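Long-range contact in Ras-related protein Rab-7L1 (Homo sapiens, PDB 6HH2), which binds GDP and GTP as a Rab-family GTPase, regulates vesicle trafficking, including retrograde traffic between lysosomes and the Golgi, and recruits LRRK2 to the Golgi and stimulates its kinase activity: residues A[88-93]-A[124-129]. The protein carries 4 engineered substitutions. Sequence-based numbering, arbitrary orientation.
Sequences VIMFDV and LLLANK. With GDP (guanosine-5'-diphosphate), chain B.
Phe91 lays its ring over Ala127, whose CA sits 3.9 Å from the ring centroid in a CH-pi contact, while CD1 of Leu125 comes to the ring's edge, 3.7 Å from Phe91 CD1. With chi1 at 76°, Phe91 CG stands between its own backbone N and carbonyl carbon, which swings the ring across toward strand 124-128; the small methyl of Ala127 lets it come close. That methyl also meets CG1 of Val93. On the other face of the sheet, Val88 CG1 presses against Leu126 CD1 at 3.5 Å; beta-branched Val88 fits the extended backbone, and the longer chain of Leu126 reaches across to fill this buried face.

Between these apolar faces the parallel backbones exchange five hydrogen bonds. Ile89 and Phe91 use both N and O, bonding to Leu124, Leu126 and Asn128, and Val93 N closes the series on Asn128 O with a nearly straight N-H...O angle of 177°.

At the C-terminal ends of the two strands the contact turns polar, beside the guanine nucleotide. Asn128 and Lys129 begin the NKxD motif of Ras-like GTPases, completed by Asp131, which also bonds GDP. The carboxamide of Asn128 is held from both ends, OD1 by Thr157 OG1 and Val159 N and ND2 by Val21 O, which would fix its rotation; ND2 comes to 3.2 Å from N7 of GDP. Lys129, extended beyond CG, runs its aliphatic chain along the base and brings NZ to O4' of GDP (3.1 Å) and to Ala20 O. Asp92 OD2 lies 3.7 Å from Lys129 NZ, a long salt bridge reinforced by a water bonded to both, while Asp92 OD1 hydrogen-bonds to Thr94 OG1.

The two strands belong to a beta-alpha-beta unit connected through helix 96-112. That helix and helix 139-148 cover the Phe91 face, and strand 8-17 flanks strand 86-92 on its other side.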
ATOM      1  N   VAL A  88       0.076  -2.148   1.219  1.00 17.82           N
ATOM      2  CA  VAL A  88       0.169  -2.061  -0.227  1.00 17.42           C
ATOM      3  C   VAL A  88       1.610  -2.352  -0.548  1.00 17.52           C
ATOM      4  O   VAL A  88       2.508  -1.615  -0.089  1.00 19.96           O
ATOM      5  CB  VAL A  88      -0.171  -0.658  -0.690  1.00 18.59           C
ATOM      6  CG1 VAL A  88       0.017  -0.507  -2.198  1.00 23.40           C
ATOM      7  CG2 VAL A  88      -1.645  -0.317  -0.360  1.00 18.32           C
ATOM      8  N   ILE A  89       1.902  -3.461  -1.203  1.00 17.33           N
ATOM      9  CA  ILE A  89       3.254  -3.889  -1.561  1.00 16.90           C
ATOM     10  C   ILE A  89       3.456  -3.632  -3.042  1.00 16.76           C
ATOM     11  O   ILE A  89       2.739  -4.228  -3.877  1.00 18.06           O
ATOM     12  CB  ILE A  89       3.510  -5.350  -1.188  1.00 19.09           C
ATOM     13  CG1 ILE A  89       3.235  -5.529   0.322  1.00 20.07           C
ATOM     14  CG2 ILE A  89       4.961  -5.737  -1.587  1.00 20.72           C
ATOM     15  CD1 ILE A  89       3.611  -6.898   0.900  1.00 22.44           C
ATOM     16  N   MET A  90       4.328  -2.699  -3.383  1.00 18.21           N
ATOM     17  CA  MET A  90       4.509  -2.238  -4.753  0.55 16.80           C
ATOM     18  C   MET A  90       5.768  -2.796  -5.355  1.00 19.13           C
ATOM     19  O   MET A  90       6.776  -2.919  -4.659  1.00 19.50           O
ATOM     20  CB  MET A  90       4.573  -0.707  -4.834  0.55 18.78           C
ATOM     21  CG  MET A  90       3.341  -0.030  -4.286  0.55 18.07           C
ATOM     22  SD  MET A  90       3.361   1.776  -4.496  0.55 18.28           S
ATOM     23  CE  MET A  90       4.051   1.983  -6.169  0.55 20.60           C
ATOM     24  N   PHE A  91       5.686  -3.159  -6.623  1.00 18.79           N
ATOM     25  CA  PHE A  91       6.850  -3.476  -7.418  1.00 18.37           C
ATOM     26  C   PHE A  91       6.778  -2.760  -8.763  1.00 20.28           C
ATOM     27  O   PHE A  91       5.743  -2.224  -9.164  1.00 20.61           O
ATOM     28  CB  PHE A  91       7.133  -4.992  -7.494  1.00 18.99           C
ATOM     29  CG  PHE A  91       6.219  -5.746  -8.402  1.00 18.69           C
ATOM     30  CD1 PHE A  91       4.952  -6.180  -7.949  1.00 20.65           C
ATOM     31  CD2 PHE A  91       6.609  -6.006  -9.731  1.00 20.78           C
ATOM     32  CE1 PHE A  91       4.100  -6.863  -8.820  1.00 20.12           C
ATOM     33  CE2 PHE A  91       5.769  -6.711 -10.599  1.00 22.32           C
ATOM     34  CZ  PHE A  91       4.527  -7.164 -10.137  1.00 21.59           C
ATOM     35  N   ASP A  92       7.910  -2.728  -9.456  1.00 20.05           N
ATOM     36  CA  ASP A  92       8.018  -2.182 -10.807  1.00 20.77           C
ATOM     37  C   ASP A  92       7.994  -3.344 -11.801  1.00 20.71           C
ATOM     38  O   ASP A  92       8.883  -4.206 -11.773  1.00 23.18           O
ATOM     39  CB  ASP A  92       9.351  -1.414 -10.837  1.00 20.47           C
ATOM     40  CG  ASP A  92       9.736  -0.852 -12.218  1.00 24.72           C
ATOM     41  OD1 ASP A  92       9.092  -1.149 -13.242  1.00 26.18           O
ATOM     42  OD2 ASP A  92      10.779  -0.142 -12.247  1.00 26.49           O
ATOM     43  N   VAL A  93       6.943  -3.390 -12.658  1.00 20.39           N
ATOM     44  CA  VAL A  93       6.836  -4.492 -13.629  1.00 21.95           C
ATOM     45  C   VAL A  93       8.046  -4.691 -14.532  1.00 25.68           C
ATOM     46  O   VAL A  93       8.248  -5.778 -15.082  1.00 27.09           O
ATOM     47  CB  VAL A  93       5.568  -4.400 -14.511  1.00 23.88           C
ATOM     48  CG1 VAL A  93       4.332  -4.615 -13.698  1.00 27.01           C
ATOM     49  CG2 VAL A  93       5.534  -3.077 -15.316  1.00 25.82           C
ATOM     50  N   LEU A 124      -2.206  -5.952  -0.589  1.00 17.39           N
ATOM     51  CA  LEU A 124      -2.553  -5.696  -1.986  1.00 18.63           C
ATOM     52  C   LEU A 124      -1.254  -5.506  -2.754  1.00 17.40           C
ATOM     53  O   LEU A 124      -0.441  -4.642  -2.395  1.00 17.20           O
ATOM     54  CB  LEU A 124      -3.406  -4.433  -2.060  1.00 19.94           C
ATOM     55  CG  LEU A 124      -3.652  -3.956  -3.470  1.00 21.97           C
ATOM     56  CD1 LEU A 124      -4.413  -5.036  -4.342  1.00 21.36           C
ATOM     57  CD2 LEU A 124      -4.461  -2.659  -3.398  1.00 25.41           C
ATOM     58  N   LEU A 125      -0.990  -6.367  -3.720  1.00 18.17           N
ATOM     59  CA  LEU A 125       0.209  -6.298  -4.544  1.00 18.07           C
ATOM     60  C   LEU A 125      -0.063  -5.418  -5.771  1.00 16.59           C
ATOM     61  O   LEU A 125      -0.990  -5.711  -6.530  1.00 17.34           O
ATOM     62  CB  LEU A 125       0.600  -7.713  -4.935  1.00 20.33           C
ATOM     63  CG  LEU A 125       1.847  -7.846  -5.835  1.00 17.41           C
ATOM     64  CD1 LEU A 125       3.126  -7.477  -5.055  1.00 18.24           C
ATOM     65  CD2 LEU A 125       1.979  -9.316  -6.370  1.00 20.98           C
ATOM     66  N   LEU A 126       0.703  -4.328  -5.930  1.00 17.32           N
ATOM     67  CA  LEU A 126       0.542  -3.429  -7.067  1.00 17.91           C
ATOM     68  C   LEU A 126       1.709  -3.605  -8.038  1.00 17.11           C
ATOM     69  O   LEU A 126       2.872  -3.330  -7.686  1.00 17.92           O
ATOM     70  CB  LEU A 126       0.448  -1.970  -6.641  1.00 19.01           C
ATOM     71  CG  LEU A 126      -0.724  -1.605  -5.721  1.00 18.09           C
ATOM     72  CD1 LEU A 126      -0.785  -0.106  -5.619  1.00 21.27           C
ATOM     73  CD2 LEU A 126      -2.060  -2.090  -6.280  1.00 19.42           C
ATOM     74  N   ALA A 127       1.385  -4.050  -9.245  1.00 19.58           N
ATOM     75  CA  ALA A 127       2.341  -4.178 -10.348  1.00 18.14           C
ATOM     76  C   ALA A 127       2.363  -2.816 -11.019  1.00 20.01           C
ATOM     77  O   ALA A 127       1.610  -2.551 -11.978  1.00 22.13           O
ATOM     78  CB  ALA A 127       1.846  -5.281 -11.295  1.00 20.57           C
ATOM     79  N   ASN A 128       3.236  -1.958 -10.506  1.00 19.37           N
ATOM     80  CA  ASN A 128       3.236  -0.555 -10.927  1.00 20.86           C
ATOM     81  C   ASN A 128       4.128  -0.345 -12.149  1.00 20.16           C
ATOM     82  O   ASN A 128       4.932  -1.202 -12.517  1.00 20.91           O
ATOM     83  CB  ASN A 128       3.639   0.379  -9.756  1.00 18.62           C
ATOM     84  CG  ASN A 128       3.345   1.842 -10.070  1.00 20.19           C
ATOM     85  OD1 ASN A 128       2.284   2.160 -10.588  1.00 20.43           O
ATOM     86  ND2 ASN A 128       4.309   2.734  -9.776  1.00 20.60           N
ATOM     87  N   LYS A 129       3.997   0.848 -12.751  1.00 20.36           N
ATOM     88  CA  LYS A 129       4.661   1.225 -14.011  1.00 21.53           C
ATOM     89  C   LYS A 129       4.170   0.380 -15.185  1.00 24.39           C
ATOM     90  O   LYS A 129       4.931   0.094 -16.116  1.00 26.15           O
ATOM     91  CB  LYS A 129       6.200   1.229 -13.922  1.00 22.87           C
ATOM     92  CG  LYS A 129       6.778   1.931 -12.667  1.00 21.57           C
ATOM     93  CD  LYS A 129       8.190   2.388 -12.941  1.00 24.65           C
ATOM     94  CE  LYS A 129       8.748   2.917 -11.629  1.00 24.76           C
ATOM     95  NZ  LYS A 129      10.170   3.454 -11.889  1.00 27.42           N
TER
HETATM   96  PB  GDP B 201       9.904   5.281  -4.545  1.00 19.62           P
HETATM   97  O1B GDP B 201       9.296   3.932  -4.447  1.00 20.35           O
HETATM   98  O2B GDP B 201      11.396   5.281  -4.538  1.00 20.71           O
HETATM   99  O3B GDP B 201       9.312   6.283  -3.573  1.00 19.74           O
HETATM  100  O3A GDP B 201       9.523   5.766  -6.066  1.00 21.16           O
HETATM  101  PA  GDP B 201       9.128   7.220  -6.578  1.00 22.36           P
HETATM  102  O1A GDP B 201       7.690   7.554  -6.268  1.00 22.99           O
HETATM  103  O2A GDP B 201      10.189   8.202  -6.100  1.00 23.59           O
HETATM  104  O5' GDP B 201       9.242   7.051  -8.158  1.00 23.00           O
HETATM  105  C5' GDP B 201      10.475   6.726  -8.782  1.00 24.95           C
HETATM  106  C4' GDP B 201      10.435   7.172 -10.240  1.00 25.22           C
HETATM  107  O4' GDP B 201       9.437   6.354 -10.936  1.00 23.69           O
HETATM  108  C3' GDP B 201       9.937   8.599 -10.349  1.00 23.82           C
HETATM  109  O3' GDP B 201      10.658   9.172 -11.454  1.00 29.53           O
HETATM  110  C2' GDP B 201       8.469   8.453 -10.697  1.00 24.28           C
HETATM  111  O2' GDP B 201       8.030   9.559 -11.474  1.00 28.67           O
HETATM  112  C1' GDP B 201       8.506   7.206 -11.536  1.00 25.39           C
HETATM  113  N9  GDP B 201       7.220   6.500 -11.531  1.00 23.91           N
HETATM  114  C8  GDP B 201       6.441   6.253 -10.439  1.00 21.74           C
HETATM  115  N7  GDP B 201       5.327   5.541 -10.806  1.00 22.27           N
HETATM  116  C5  GDP B 201       5.429   5.338 -12.142  1.00 24.27           C
HETATM  117  C6  GDP B 201       4.609   4.687 -13.160  1.00 23.17           C
HETATM  118  O6  GDP B 201       3.518   4.162 -12.869  1.00 23.46           O
HETATM  119  N1  GDP B 201       5.093   4.695 -14.408  1.00 23.27           N
HETATM  120  C2  GDP B 201       6.234   5.274 -14.814  1.00 24.39           C
HETATM  121  N2  GDP B 201       6.621   5.256 -16.149  1.00 24.94           N
HETATM  122  N3  GDP B 201       7.014   5.927 -13.918  1.00 23.93           N
HETATM  123  C4  GDP B 201       6.639   5.959 -12.622  1.00 24.01           C
HETATM  124  O   HOH W   1      11.753   1.828 -13.690  1.00 35.65           O